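Local coordinates for enterotoxin SEN variant (PDB 6KRY), which probably acts as a secreted superantigenic enterotoxin of the staphylococcal and streptococcal type, at residues T26-Q31 against V153-E158; W30-S35 against I81-L86; I55-T60 against G85-N90. All coordinates share one frame; numbering follows the deposited sequence.

Interaction 1 ties the loop between helix 15-26 and strand 31-37 to helix 146-161, so it spans the OB-fold and beta-grasp parts of the chain. Interactions 2 and 3 both lie in the OB-fold part. Interaction 2 begins where the loop of interaction 1 ends, sharing W30 and Q31, their centres about 13 Å apart. It pairs strand 31-37 with strand 81-84; past the corner at G85 the chain enters strand 86-88 and interaction 3, centred about 11 Å from interaction 2. Along the chain, interaction 3 is nested inside the loop closed by interaction 1, and a probable hydrogen bond from Y87 OH to T29 O joins them. The contacts thus run from the domain interface into the OB fold.

Interaction 1: residues T26-Q31 against V153-E158; sequences TDITWQ and VRFKLE
F155 reaches from helix 146-161 into the loop after helix 15-26, its ring flanked by T26, I28 and Q31. With CG anti to the backbone N (chi1 -170°), the ring is carried out from the helix toward this loop. Q31 brings its amide in obliquely: NE2 of Q31 lies 3.2 Å from F155 CD1, and the amide and ring planes are 58° apart, so the two groups are not stacked. T26 O also approaches obliquely, 3.5 Å from F155 CE1, while I28 lies by the ring with a closest approach too short to be trusted. Beside this, the T26 and E158 side chains meet with T26 OG1 3.7 Å from E158 CG. Their polar ends are joined by a water, which donates to T26 OG1 at 2.7 Å and to E158 OE1 at 3.2 Å. Further out, T26 OG1 is bonded to T22 O, E158 OE2 to Y164 N, and Q31 OE1 is paired with Y84 OH. No direct hydrogen bond crosses the contact. The arrangement is a surface interface between the N-terminal OB-fold and C-terminal beta-grasp domains, the two-domain architecture of staphylococcal and streptococcal superantigens.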
ATOM      1  N   THR A  26       0.500  10.359  -6.873  1.00 15.27           N
ATOM      2  CA  THR A  26       1.328  11.534  -7.187  1.00 18.68           C
ATOM      3  C   THR A  26       1.708  12.314  -5.922  1.00 20.24           C
ATOM      4  O   THR A  26       2.811  12.849  -5.847  1.00 20.86           O
ATOM      5  CB  THR A  26       0.593  12.463  -8.168  1.00 20.67           C
ATOM      6  OG1 THR A  26       0.408  11.706  -9.367  1.00 22.81           O
ATOM      7  CG2 THR A  26       1.357  13.737  -8.455  1.00 22.76           C
ATOM      8  N   ASP A  27       0.772  12.496  -4.989  1.00 20.10           N
ATOM      9  CA  ASP A  27       0.999  13.408  -3.823  1.00 21.64           C
ATOM     10  C   ASP A  27       1.518  12.565  -2.661  1.00 20.23           C
ATOM     11  O   ASP A  27       0.749  11.718  -2.188  1.00 15.37           O
ATOM     12  CB  ASP A  27      -0.297  14.095  -3.383  1.00 27.28           C
ATOM     13  CG  ASP A  27      -0.940  14.961  -4.453  1.00 36.56           C
ATOM     14  OD1 ASP A  27      -0.192  15.704  -5.134  1.00 41.86           O
ATOM     15  OD2 ASP A  27      -2.186  14.880  -4.625  1.00 41.04           O
ATOM     16  N   ILE A  28       2.785  12.757  -2.259  1.00 19.31           N
ATOM     17  CA  ILE A  28       3.413  11.895  -1.207  1.00 23.09           C
ATOM     18  C   ILE A  28       2.675  12.027   0.125  1.00 21.17           C
ATOM     19  O   ILE A  28       2.834  11.137   0.968  1.00 20.83           O
ATOM     20  CB  ILE A  28       4.922  12.125  -0.945  1.00 26.36           C
ATOM     21  CG1 ILE A  28       5.370  13.591  -0.971  1.00 28.02           C
ATOM     22  CG2 ILE A  28       5.748  11.273  -1.881  1.00 29.25           C
ATOM     23  CD1 ILE A  28       4.496  14.533  -0.217  1.00 30.43           C
ATOM     24  N   THR A  29       1.861  13.078   0.301  1.00 21.67           N
ATOM     25  CA  THR A  29       1.153  13.306   1.559  1.00 22.35           C
ATOM     26  C   THR A  29       0.144  12.183   1.861  1.00 20.68           C
ATOM     27  O   THR A  29      -0.213  12.004   3.013  1.00 25.27           O
ATOM     28  CB  THR A  29       0.483  14.688   1.609  1.00 24.52           C
ATOM     29  OG1 THR A  29      -0.364  14.787   0.469  1.00 29.17           O
ATOM     30  CG2 THR A  29       1.487  15.814   1.611  1.00 28.43           C
ATOM     31  N   TRP A  30      -0.293  11.409   0.869  1.00 16.59           N
ATOM     32  CA  TRP A  30      -1.204  10.285   1.142  1.00 17.18           C
ATOM     33  C   TRP A  30      -0.501   9.109   1.835  1.00 15.72           C
ATOM     34  O   TRP A  30      -1.193   8.195   2.229  1.00 16.00           O
ATOM     35  CB  TRP A  30      -1.840   9.771  -0.161  1.00 16.77           C
ATOM     36  CG  TRP A  30      -2.834  10.692  -0.771  1.00 18.44           C
ATOM     37  CD1 TRP A  30      -2.693  11.389  -1.936  1.00 17.82           C
ATOM     38  CD2 TRP A  30      -4.097  11.074  -0.209  1.00 19.58           C
ATOM     39  NE1 TRP A  30      -3.808  12.150  -2.151  1.00 21.06           N
ATOM     40  CE2 TRP A  30      -4.688  11.974  -1.117  1.00 21.33           C
ATOM     41  CE3 TRP A  30      -4.789  10.712   0.952  1.00 21.27           C
ATOM     42  CZ2 TRP A  30      -5.945  12.525  -0.895  1.00 22.19           C
ATOM     43  CZ3 TRP A  30      -6.029  11.267   1.179  1.00 23.00           C
ATOM     44  CH2 TRP A  30      -6.590  12.163   0.266  1.00 23.97           C
ATOM     45  N   GLN A  31       0.837   9.077   1.865  1.00 17.22           N
ATOM     46  CA  GLN A  31       1.613   7.989   2.438  1.00 18.18           C
ATOM     47  C   GLN A  31       1.867   8.295   3.913  1.00 18.39           C
ATOM     48  O   GLN A  31       2.609   9.201   4.231  1.00 18.85           O
ATOM     49  CB  GLN A  31       2.946   7.784   1.712  1.00 20.02           C
ATOM     50  CG  GLN A  31       2.729   7.314   0.277  1.00 24.55           C
ATOM     51  CD  GLN A  31       3.943   6.991  -0.577  1.00 29.03           C
ATOM     52  OE1 GLN A  31       4.696   6.067  -0.274  1.00 31.43           O
ATOM     53  NE2 GLN A  31       4.059   7.646  -1.732  1.00 25.96           N
ATOM     54  N   VAL A 153       6.678   1.190  -4.937  1.00 11.13           N
ATOM     55  CA  VAL A 153       6.807   0.903  -6.379  1.00 10.79           C
ATOM     56  C   VAL A 153       5.799   1.716  -7.219  1.00 10.26           C
ATOM     57  O   VAL A 153       6.185   2.333  -8.236  1.00 10.39           O
ATOM     58  CB  VAL A 153       6.640  -0.600  -6.654  1.00 11.61           C
ATOM     59  CG1 VAL A 153       6.624  -0.936  -8.131  1.00 11.81           C
ATOM     60  CG2 VAL A 153       7.776  -1.358  -6.017  1.00 12.10           C
ATOM     61  N   ARG A 154       4.519   1.685  -6.842  1.00  9.58           N
ATOM     62  CA  ARG A 154       3.496   2.324  -7.621  1.00 11.32           C
ATOM     63  C   ARG A 154       3.761   3.834  -7.720  1.00 12.64           C
ATOM     64  O   ARG A 154       3.564   4.428  -8.811  1.00 11.41           O
ATOM     65  CB  ARG A 154       2.115   1.999  -7.073  1.00 11.32           C
ATOM     66  CG  ARG A 154       1.675   0.581  -7.376  1.00 11.35           C
ATOM     67  CD  ARG A 154       0.219   0.353  -7.032  1.00 12.62           C
ATOM     68  NE  ARG A 154      -0.067  -1.073  -6.918  1.00 13.60           N
ATOM     69  CZ  ARG A 154      -1.235  -1.628  -7.130  1.00 13.17           C
ATOM     70  NH1 ARG A 154      -2.183  -0.977  -7.788  1.00 12.61           N
ATOM     71  NH2 ARG A 154      -1.440  -2.850  -6.671  1.00 13.80           N
ATOM     72  N   PHE A 155       4.243   4.444  -6.629  1.00 12.66           N
ATOM     73  CA  PHE A 155       4.556   5.852  -6.633  1.00 14.76           C
ATOM     74  C   PHE A 155       5.613   6.143  -7.724  1.00 13.45           C
ATOM     75  O   PHE A 155       5.514   7.091  -8.502  1.00 11.67           O
ATOM     76  CB  PHE A 155       5.040   6.241  -5.237  1.00 18.05           C
ATOM     77  CG  PHE A 155       5.164   7.724  -5.080  1.00 23.41           C
ATOM     78  CD1 PHE A 155       4.045   8.484  -4.808  1.00 24.03           C
ATOM     79  CD2 PHE A 155       6.386   8.357  -5.316  1.00 27.28           C
ATOM     80  CE1 PHE A 155       4.153   9.865  -4.726  1.00 28.64           C
ATOM     81  CE2 PHE A 155       6.509   9.737  -5.193  1.00 28.40           C
ATOM     82  CZ  PHE A 155       5.381  10.487  -4.924  1.00 29.67           C
ATOM     83  N   LYS A 156       6.641   5.303  -7.773  1.00 12.16           N
ATOM     84  CA  LYS A 156       7.718   5.470  -8.758  1.00 14.59           C
ATOM     85  C   LYS A 156       7.210   5.181 -10.176  1.00 13.28           C
ATOM     86  O   LYS A 156       7.516   5.908 -11.148  1.00 13.68           O
ATOM     87  CB  LYS A 156       8.865   4.549  -8.386  1.00 19.27           C
ATOM     88  CG  LYS A 156       9.804   5.115  -7.345  1.00 25.92           C
ATOM     89  CD  LYS A 156      11.223   5.213  -7.889  1.00 32.00           C
ATOM     90  CE  LYS A 156      11.249   5.816  -9.282  1.00 34.89           C
ATOM     91  NZ  LYS A 156      12.476   6.620  -9.502  1.00 35.03           N
ATOM     92  N   LEU A 157       6.357   4.179 -10.322  1.00 12.23           N
ATOM     93  CA  LEU A 157       5.807   3.911 -11.647  1.00 12.57           C
ATOM     94  C   LEU A 157       4.923   5.074 -12.110  1.00 12.87           C
ATOM     95  O   LEU A 157       4.841   5.354 -13.350  1.00 13.41           O
ATOM     96  CB  LEU A 157       4.999   2.613 -11.677  1.00 12.86           C
ATOM     97  CG  LEU A 157       5.751   1.321 -11.440  1.00 13.61           C
ATOM     98  CD1 LEU A 157       4.784   0.142 -11.400  1.00 14.71           C
ATOM     99  CD2 LEU A 157       6.834   1.081 -12.475  1.00 13.46           C
ATOM    100  N   GLU A 158       4.185   5.692 -11.196  1.00 12.46           N
ATOM    101  CA  GLU A 158       3.297   6.799 -11.601  1.00 14.10           C
ATOM    102  C   GLU A 158       4.203   7.931 -12.108  1.00 13.98           C
ATOM    103  O   GLU A 158       3.892   8.559 -13.094  1.00 13.17           O
ATOM    104  CB  GLU A 158       2.379   7.245 -10.465  1.00 14.98           C
ATOM    105  CG  GLU A 158       1.543   8.475 -10.779  1.00 17.43           C
ATOM    106  CD  GLU A 158       0.660   8.365 -12.014  1.00 18.65           C
ATOM    107  OE1 GLU A 158       0.437   9.423 -12.695  1.00 23.04           O
ATOM    108  OE2 GLU A 158       0.205   7.240 -12.283  1.00 19.41           O
TER
HETATM  109  O   HOH W   1       0.878  12.465 -11.923  1.00 35.15           O

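Interaction 2: residues W30-S35 against I81-L86; sequences WQLDES and IDIYGL
L32 pairs with G85, at the corner of the chain, and E34 with I83 of strand 81-84, both as hydrogen-bonded antiparallel pairs; the axes of strands 31-35 and 81-84 approach to 4.7 Å, their N-to-C directions 170° apart. Both bonds of the E34-I83 pair are nearly straight, E34 N to I83 O being 2.8 Å with the donor in the carbonyl plane. L32 N reaches G85 O at 2.9 Å, whereas the return bond from G85 N to L32 O is more bent, 148° at hydrogen. The tight apolar side lies under L32 and I83: L32, with CG anti to the backbone N, sets CD1 3.7 Å from I83 CG2. On the other face Y84 turns its ring alongside strand 31-35. L32 O sits over one ring face, offset toward the rim, and Y84 OH donates a hydrogen bond to Q31 OE1 near the ring plane, although its 2.4 Å length is doubtfully short. D33 is more exposed; its carboxylate leans obliquely on the same ring, D33 CG 3.6 Å from Y84 CD2. At the exposed S35 end, S35 CA and CB meet D82 OD1, while D82 itself is held by Q114 and N36. Strand 100-109 flanks strand 81-84, I83 packs on L50 of strand 47-55, and helix 146-161 lies against Q31 and Y84.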
ATOM      1  N   TRP A  30      -0.293  11.409   0.869  1.00 16.59           N
ATOM      2  CA  TRP A  30      -1.204  10.285   1.142  1.00 17.18           C
ATOM      3  C   TRP A  30      -0.501   9.109   1.835  1.00 15.72           C
ATOM      4  O   TRP A  30      -1.193   8.195   2.229  1.00 16.00           O
ATOM      5  CB  TRP A  30      -1.840   9.771  -0.161  1.00 16.77           C
ATOM      6  CG  TRP A  30      -2.834  10.692  -0.771  1.00 18.44           C
ATOM      7  CD1 TRP A  30      -2.693  11.389  -1.936  1.00 17.82           C
ATOM      8  CD2 TRP A  30      -4.097  11.074  -0.209  1.00 19.58           C
ATOM      9  NE1 TRP A  30      -3.808  12.150  -2.151  1.00 21.06           N
ATOM     10  CE2 TRP A  30      -4.688  11.974  -1.117  1.00 21.33           C
ATOM     11  CE3 TRP A  30      -4.789  10.712   0.952  1.00 21.27           C
ATOM     12  CZ2 TRP A  30      -5.945  12.525  -0.895  1.00 22.19           C
ATOM     13  CZ3 TRP A  30      -6.029  11.267   1.179  1.00 23.00           C
ATOM     14  CH2 TRP A  30      -6.590  12.163   0.266  1.00 23.97           C
ATOM     15  N   GLN A  31       0.837   9.077   1.865  1.00 17.22           N
ATOM     16  CA  GLN A  31       1.613   7.989   2.438  1.00 18.18           C
ATOM     17  C   GLN A  31       1.867   8.295   3.913  1.00 18.39           C
ATOM     18  O   GLN A  31       2.609   9.201   4.231  1.00 18.85           O
ATOM     19  CB  GLN A  31       2.946   7.784   1.712  1.00 20.02           C
ATOM     20  CG  GLN A  31       2.729   7.314   0.277  1.00 24.55           C
ATOM     21  CD  GLN A  31       3.943   6.991  -0.577  1.00 29.03           C
ATOM     22  OE1 GLN A  31       4.696   6.067  -0.274  1.00 31.43           O
ATOM     23  NE2 GLN A  31       4.059   7.646  -1.732  1.00 25.96           N
ATOM     24  N   LEU A  32       1.220   7.526   4.778  1.00 15.67           N
ATOM     25  CA  LEU A  32       1.411   7.545   6.212  1.00 17.47           C
ATOM     26  C   LEU A  32       2.612   6.644   6.526  1.00 17.61           C
ATOM     27  O   LEU A  32       2.756   5.567   5.954  1.00 16.83           O
ATOM     28  CB  LEU A  32       0.086   7.039   6.803  1.00 20.51           C
ATOM     29  CG  LEU A  32      -0.138   7.135   8.300  1.00 24.09           C
ATOM     30  CD1 LEU A  32       0.566   5.985   9.005  1.00 25.04           C
ATOM     31  CD2 LEU A  32       0.291   8.474   8.850  1.00 26.41           C
ATOM     32  N   ASP A  33       3.531   7.136   7.358  1.00 16.59           N
ATOM     33  CA  ASP A  33       4.755   6.423   7.715  1.00 17.74           C
ATOM     34  C   ASP A  33       5.026   6.775   9.192  1.00 18.58           C
ATOM     35  O   ASP A  33       5.656   7.808   9.487  1.00 18.89           O
ATOM     36  CB  ASP A  33       5.885   6.834   6.763  1.00 18.65           C
ATOM     37  CG  ASP A  33       7.203   6.082   6.911  1.00 23.50           C
ATOM     38  OD1 ASP A  33       7.312   5.168   7.802  1.00 22.70           O
ATOM     39  OD2 ASP A  33       8.123   6.372   6.096  1.00 25.73           O
ATOM     40  N   GLU A  34       4.516   5.948  10.109  1.00 16.02           N
ATOM     41  CA  GLU A  34       4.544   6.254  11.536  1.00 18.26           C
ATOM     42  C   GLU A  34       5.300   5.151  12.244  1.00 16.75           C
ATOM     43  O   GLU A  34       5.166   3.986  11.854  1.00 15.46           O
ATOM     44  CB  GLU A  34       3.131   6.332  12.108  1.00 20.53           C
ATOM     45  CG  GLU A  34       2.336   7.503  11.572  1.00 24.58           C
ATOM     46  CD  GLU A  34       2.883   8.869  11.952  1.00 29.67           C
ATOM     47  OE1 GLU A  34       2.861   9.781  11.084  1.00 34.20           O
ATOM     48  OE2 GLU A  34       3.329   9.016  13.093  1.00 28.69           O
ATOM     49  N   SER A  35       6.092   5.517  13.265  1.00 16.77           N
ATOM     50  CA  SER A  35       6.915   4.508  13.988  1.00 16.74           C
ATOM     51  C   SER A  35       6.618   4.546  15.486  1.00 14.12           C
ATOM     52  O   SER A  35       6.466   5.616  16.074  1.00 13.73           O
ATOM     53  CB  SER A  35       8.429   4.655  13.800  1.00 20.40           C
ATOM     54  OG  SER A  35       8.729   5.331  12.604  1.00 25.89           O
ATOM     55  N   ILE A  81       3.801  -0.548  17.517  1.00  9.91           N
ATOM     56  CA  ILE A  81       3.666  -0.871  16.113  1.00  9.48           C
ATOM     57  C   ILE A  81       4.234   0.273  15.255  1.00 10.02           C
ATOM     58  O   ILE A  81       4.287   1.430  15.662  1.00  8.80           O
ATOM     59  CB  ILE A  81       2.189  -1.191  15.746  1.00  9.33           C
ATOM     60  CG1 ILE A  81       1.222  -0.070  16.153  1.00  9.14           C
ATOM     61  CG2 ILE A  81       1.722  -2.495  16.353  1.00  9.48           C
ATOM     62  CD1 ILE A  81      -0.190  -0.287  15.593  1.00  9.11           C
ATOM     63  N   ASP A  82       4.622  -0.099  14.043  1.00 10.61           N
ATOM     64  CA  ASP A  82       4.858   0.820  12.922  1.00 10.92           C
ATOM     65  C   ASP A  82       3.689   0.700  11.943  1.00 10.78           C
ATOM     66  O   ASP A  82       3.049  -0.343  11.831  1.00  9.37           O
ATOM     67  CB  ASP A  82       6.159   0.532  12.169  1.00 12.49           C
ATOM     68  CG  ASP A  82       7.420   0.662  13.014  1.00 14.95           C
ATOM     69  OD1 ASP A  82       7.440   1.525  13.939  1.00 15.85           O
ATOM     70  OD2 ASP A  82       8.362  -0.131  12.765  1.00 16.79           O
ATOM     71  N   ILE A  83       3.413   1.804  11.242  1.00 11.11           N
ATOM     72  CA  ILE A  83       2.315   1.831  10.333  1.00 11.74           C
ATOM     73  C   ILE A  83       2.757   2.495   9.044  1.00 11.56           C
ATOM     74  O   ILE A  83       3.292   3.603   9.067  1.00 12.82           O
ATOM     75  CB  ILE A  83       1.103   2.563  10.939  1.00 13.38           C
ATOM     76  CG1 ILE A  83       0.699   2.039  12.315  1.00 14.96           C
ATOM     77  CG2 ILE A  83      -0.063   2.493   9.973  1.00 14.16           C
ATOM     78  CD1 ILE A  83       1.004   2.967  13.455  1.00 19.16           C
ATOM     79  N   TYR A  84       2.442   1.856   7.911  1.00 11.02           N
ATOM     80  CA  TYR A  84       2.768   2.404   6.650  1.00 11.77           C
ATOM     81  C   TYR A  84       1.607   2.107   5.704  1.00 12.03           C
ATOM     82  O   TYR A  84       1.290   0.960   5.507  1.00 13.79           O
ATOM     83  CB  TYR A  84       4.063   1.818   6.059  1.00 12.08           C
ATOM     84  CG  TYR A  84       4.554   2.586   4.854  1.00 13.41           C
ATOM     85  CD1 TYR A  84       3.897   2.486   3.635  1.00 14.76           C
ATOM     86  CD2 TYR A  84       5.621   3.467   4.945  1.00 14.25           C
ATOM     87  CE1 TYR A  84       4.277   3.254   2.541  1.00 16.97           C
ATOM     88  CE2 TYR A  84       6.022   4.226   3.862  1.00 16.24           C
ATOM     89  CZ  TYR A  84       5.359   4.101   2.653  1.00 17.62           C
ATOM     90  OH  TYR A  84       5.724   4.858   1.575  1.00 23.37           O
ATOM     91  N   GLY A  85       1.064   3.128   5.049  1.00 11.87           N
ATOM     92  CA  GLY A  85       0.189   2.876   3.920  1.00 13.49           C
ATOM     93  C   GLY A  85      -0.566   4.097   3.447  1.00 13.66           C
ATOM     94  O   GLY A  85      -0.261   5.242   3.829  1.00 13.69           O
ATOM     95  N   LEU A  86      -1.580   3.836   2.615  1.00 12.77           N
ATOM     96  CA  LEU A  86      -2.406   4.895   2.040  1.00 12.39           C
ATOM     97  C   LEU A  86      -3.706   5.050   2.838  1.00 12.74           C
ATOM     98  O   LEU A  86      -4.502   4.107   2.967  1.00 13.31           O
ATOM     99  CB  LEU A  86      -2.700   4.509   0.585  1.00 12.35           C
ATOM    100  CG  LEU A  86      -1.463   4.431  -0.317  1.00 12.87           C
ATOM    101  CD1 LEU A  86      -1.836   3.909  -1.700  1.00 13.01           C
ATOM    102  CD2 LEU A  86      -0.760   5.783  -0.433  1.00 12.66           C
TER

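Interaction 3: residues I55-T60 against G85-N90; sequences ISVLKT and GLYYGN
I55 lays its side chain over Y87 so that I55 CD1 stands 3.8 Å from the ring centroid and only 4° off the normal, a CH-pi contact over the middle of one face. Its other branch, CG2 of I55, covers the phenol end, 3.6 Å from Y87 CZ. L58 comes to the ring edge in plane, with L58 CD1 3.6 Å from Y87 CE1, and V57 CG2 adds to the edge 3.2 Å from Y87 OH, V57 and Y87 crossing at about a right angle. Together they bracket the ring, I55 over a face and L58 and V57 at its edge. Y87 enters because its CG lies between the backbone N and the carbonyl carbon (chi1 64°). The same L58 methyl is a bump against G89, L58 CD1 to G89 CA 3.5 Å, where the bare backbone admits it. The receiving turn is held by its own bonds: L58 N and T60 N reach I55 O from opposite faces of its plane, and K59 and T60 both face I55 in a G1 beta bulge. No hydrogen bond crosses the contact. Y87 OH is bonded instead to T29 O, consistent with Y87 linking strand 86-88 to both the 55-60 turn and the loop after helix 15-26.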
ATOM      1  N   ILE A  55      -2.572  14.404  10.671  1.00 19.32           N
ATOM      2  CA  ILE A  55      -2.543  14.449   9.241  1.00 20.96           C
ATOM      3  C   ILE A  55      -3.104  15.813   8.816  1.00 21.92           C
ATOM      4  O   ILE A  55      -4.345  16.047   8.785  1.00 22.58           O
ATOM      5  CB  ILE A  55      -3.318  13.277   8.620  1.00 20.48           C
ATOM      6  CG1 ILE A  55      -2.721  11.924   9.034  1.00 19.61           C
ATOM      7  CG2 ILE A  55      -3.338  13.456   7.113  1.00 21.60           C
ATOM      8  CD1 ILE A  55      -3.428  10.715   8.465  1.00 21.32           C
ATOM      9  N   SER A  56      -2.167  16.689   8.487  1.00 25.20           N
ATOM     10  CA  SER A  56      -2.434  18.079   8.231  1.00 28.68           C
ATOM     11  C   SER A  56      -3.444  18.260   7.089  1.00 26.90           C
ATOM     12  O   SER A  56      -4.391  19.056   7.172  1.00 29.01           O
ATOM     13  CB  SER A  56      -1.151  18.794   7.937  1.00 31.89           C
ATOM     14  OG  SER A  56      -1.325  20.178   8.217  1.00 39.72           O
ATOM     15  N   VAL A  57      -3.263  17.517   6.010  1.00 28.82           N
ATOM     16  CA  VAL A  57      -4.057  17.784   4.815  1.00 29.68           C
ATOM     17  C   VAL A  57      -5.532  17.438   5.045  1.00 29.22           C
ATOM     18  O   VAL A  57      -6.373  17.992   4.355  1.00 29.20           O
ATOM     19  CB  VAL A  57      -3.484  17.081   3.578  1.00 33.85           C
ATOM     20  CG1 VAL A  57      -2.127  17.679   3.211  1.00 35.92           C
ATOM     21  CG2 VAL A  57      -3.395  15.575   3.765  1.00 32.64           C
ATOM     22  N   LEU A  58      -5.864  16.538   5.982  1.00 26.16           N
ATOM     23  CA  LEU A  58      -7.283  16.185   6.237  1.00 25.26           C
ATOM     24  C   LEU A  58      -7.749  16.788   7.568  1.00 23.27           C
ATOM     25  O   LEU A  58      -8.887  16.640   7.926  1.00 21.04           O
ATOM     26  CB  LEU A  58      -7.464  14.657   6.239  1.00 27.08           C
ATOM     27  CG  LEU A  58      -7.352  13.928   4.886  1.00 27.23           C
ATOM     28  CD1 LEU A  58      -7.822  12.487   5.003  1.00 28.61           C
ATOM     29  CD2 LEU A  58      -8.145  14.624   3.784  1.00 30.35           C
ATOM     30  N   LYS A  59      -6.836  17.431   8.296  1.00 24.74           N
ATOM     31  CA  LYS A  59      -7.094  18.044   9.617  1.00 25.67           C
ATOM     32  C   LYS A  59      -7.595  16.983  10.594  1.00 24.55           C
ATOM     33  O   LYS A  59      -8.520  17.251  11.337  1.00 24.26           O
ATOM     34  CB  LYS A  59      -8.136  19.171   9.531  1.00 29.73           C
ATOM     35  CG  LYS A  59      -7.740  20.380   8.694  1.00 32.22           C
ATOM     36  CD  LYS A  59      -8.919  21.313   8.435  1.00 38.72           C
ATOM     37  CE  LYS A  59      -8.604  22.434   7.468  1.00 42.82           C
ATOM     38  NZ  LYS A  59      -7.300  23.062   7.802  1.00 45.47           N
ATOM     39  N   THR A  60      -6.977  15.789  10.593  1.00 21.62           N
ATOM     40  CA  THR A  60      -7.353  14.708  11.518  1.00 19.70           C
ATOM     41  C   THR A  60      -6.201  14.478  12.501  1.00 18.59           C
ATOM     42  O   THR A  60      -5.064  14.796  12.208  1.00 20.56           O
ATOM     43  CB  THR A  60      -7.734  13.418  10.779  1.00 19.70           C
ATOM     44  OG1 THR A  60      -6.599  13.080   9.984  1.00 19.26           O
ATOM     45  CG2 THR A  60      -8.993  13.553   9.947  1.00 19.46           C
ATOM     46  N   GLY A  85       1.064   3.128   5.049  1.00 11.87           N
ATOM     47  CA  GLY A  85       0.189   2.876   3.920  1.00 13.49           C
ATOM     48  C   GLY A  85      -0.566   4.097   3.447  1.00 13.66           C
ATOM     49  O   GLY A  85      -0.261   5.242   3.829  1.00 13.69           O
ATOM     50  N   LEU A  86      -1.580   3.836   2.615  1.00 12.77           N
ATOM     51  CA  LEU A  86      -2.406   4.895   2.040  1.00 12.39           C
ATOM     52  C   LEU A  86      -3.706   5.050   2.838  1.00 12.74           C
ATOM     53  O   LEU A  86      -4.502   4.107   2.967  1.00 13.31           O
ATOM     54  CB  LEU A  86      -2.700   4.509   0.585  1.00 12.35           C
ATOM     55  CG  LEU A  86      -1.463   4.431  -0.317  1.00 12.87           C
ATOM     56  CD1 LEU A  86      -1.836   3.909  -1.700  1.00 13.01           C
ATOM     57  CD2 LEU A  86      -0.760   5.783  -0.433  1.00 12.66           C
ATOM     58  N   TYR A  87      -3.940   6.264   3.345  1.00 12.53           N
ATOM     59  CA  TYR A  87      -5.095   6.522   4.193  1.00 12.25           C
ATOM     60  C   TYR A  87      -6.193   7.237   3.406  1.00 13.72           C
ATOM     61  O   TYR A  87      -6.000   7.749   2.288  1.00 14.04           O
ATOM     62  CB  TYR A  87      -4.688   7.335   5.430  1.00 12.26           C
ATOM     63  CG  TYR A  87      -4.177   8.707   5.105  1.00 13.73           C
ATOM     64  CD1 TYR A  87      -5.054   9.763   4.924  1.00 14.63           C
ATOM     65  CD2 TYR A  87      -2.839   8.937   4.887  1.00 14.66           C
ATOM     66  CE1 TYR A  87      -4.609  11.007   4.511  1.00 16.55           C
ATOM     67  CE2 TYR A  87      -2.368  10.186   4.514  1.00 16.11           C
ATOM     68  CZ  TYR A  87      -3.256  11.227   4.337  1.00 16.89           C
ATOM     69  OH  TYR A  87      -2.826  12.464   3.947  1.00 19.81           O
ATOM     70  N   TYR A  88      -7.379   7.256   4.032  1.00 14.11           N
ATOM     71  CA  TYR A  88      -8.525   7.931   3.508  1.00 15.83           C
ATOM     72  C   TYR A  88      -9.276   8.620   4.645  1.00 17.04           C
ATOM     73  O   TYR A  88      -9.230   8.202   5.800  1.00 14.07           O
ATOM     74  CB  TYR A  88      -9.395   6.937   2.739  1.00 16.71           C
ATOM     75  CG  TYR A  88     -10.131   5.931   3.589  1.00 18.16           C
ATOM     76  CD1 TYR A  88     -11.373   6.247   4.079  1.00 19.98           C
ATOM     77  CD2 TYR A  88      -9.664   4.640   3.787  1.00 20.22           C
ATOM     78  CE1 TYR A  88     -12.105   5.353   4.831  1.00 21.52           C
ATOM     79  CE2 TYR A  88     -10.390   3.724   4.552  1.00 20.82           C
ATOM     80  CZ  TYR A  88     -11.619   4.087   5.065  1.00 22.30           C
ATOM     81  OH  TYR A  88     -12.408   3.300   5.844  1.00 26.40           O
ATOM     82  N   GLY A  89      -9.961   9.709   4.291  1.00 19.58           N
ATOM     83  CA  GLY A  89     -10.735  10.500   5.243  1.00 22.01           C
ATOM     84  C   GLY A  89     -12.239  10.340   5.045  1.00 27.74           C
ATOM     85  O   GLY A  89     -12.980  10.334   6.037  1.00 27.84           O
ATOM     86  N   ASN A  90     -12.680  10.219   3.781  1.00 30.16           N
ATOM     87  CA  ASN A  90     -14.092  10.114   3.367  1.00 29.63           C
ATOM     88  C   ASN A  90     -14.627   8.720   3.693  1.00 28.83           C
ATOM     89  O   ASN A  90     -14.045   7.750   3.255  1.00 29.89           O
ATOM     90  CB  ASN A  90     -14.197  10.427   1.864  1.00 34.16           C
ATOM     91  CG  ASN A  90     -15.511  10.084   1.180  1.00 36.80           C
ATOM     92  OD1 ASN A  90     -16.579  10.292   1.752  1.00 43.72           O
ATOM     93  ND2 ASN A  90     -15.463   9.640  -0.078  1.00 32.46           N
TER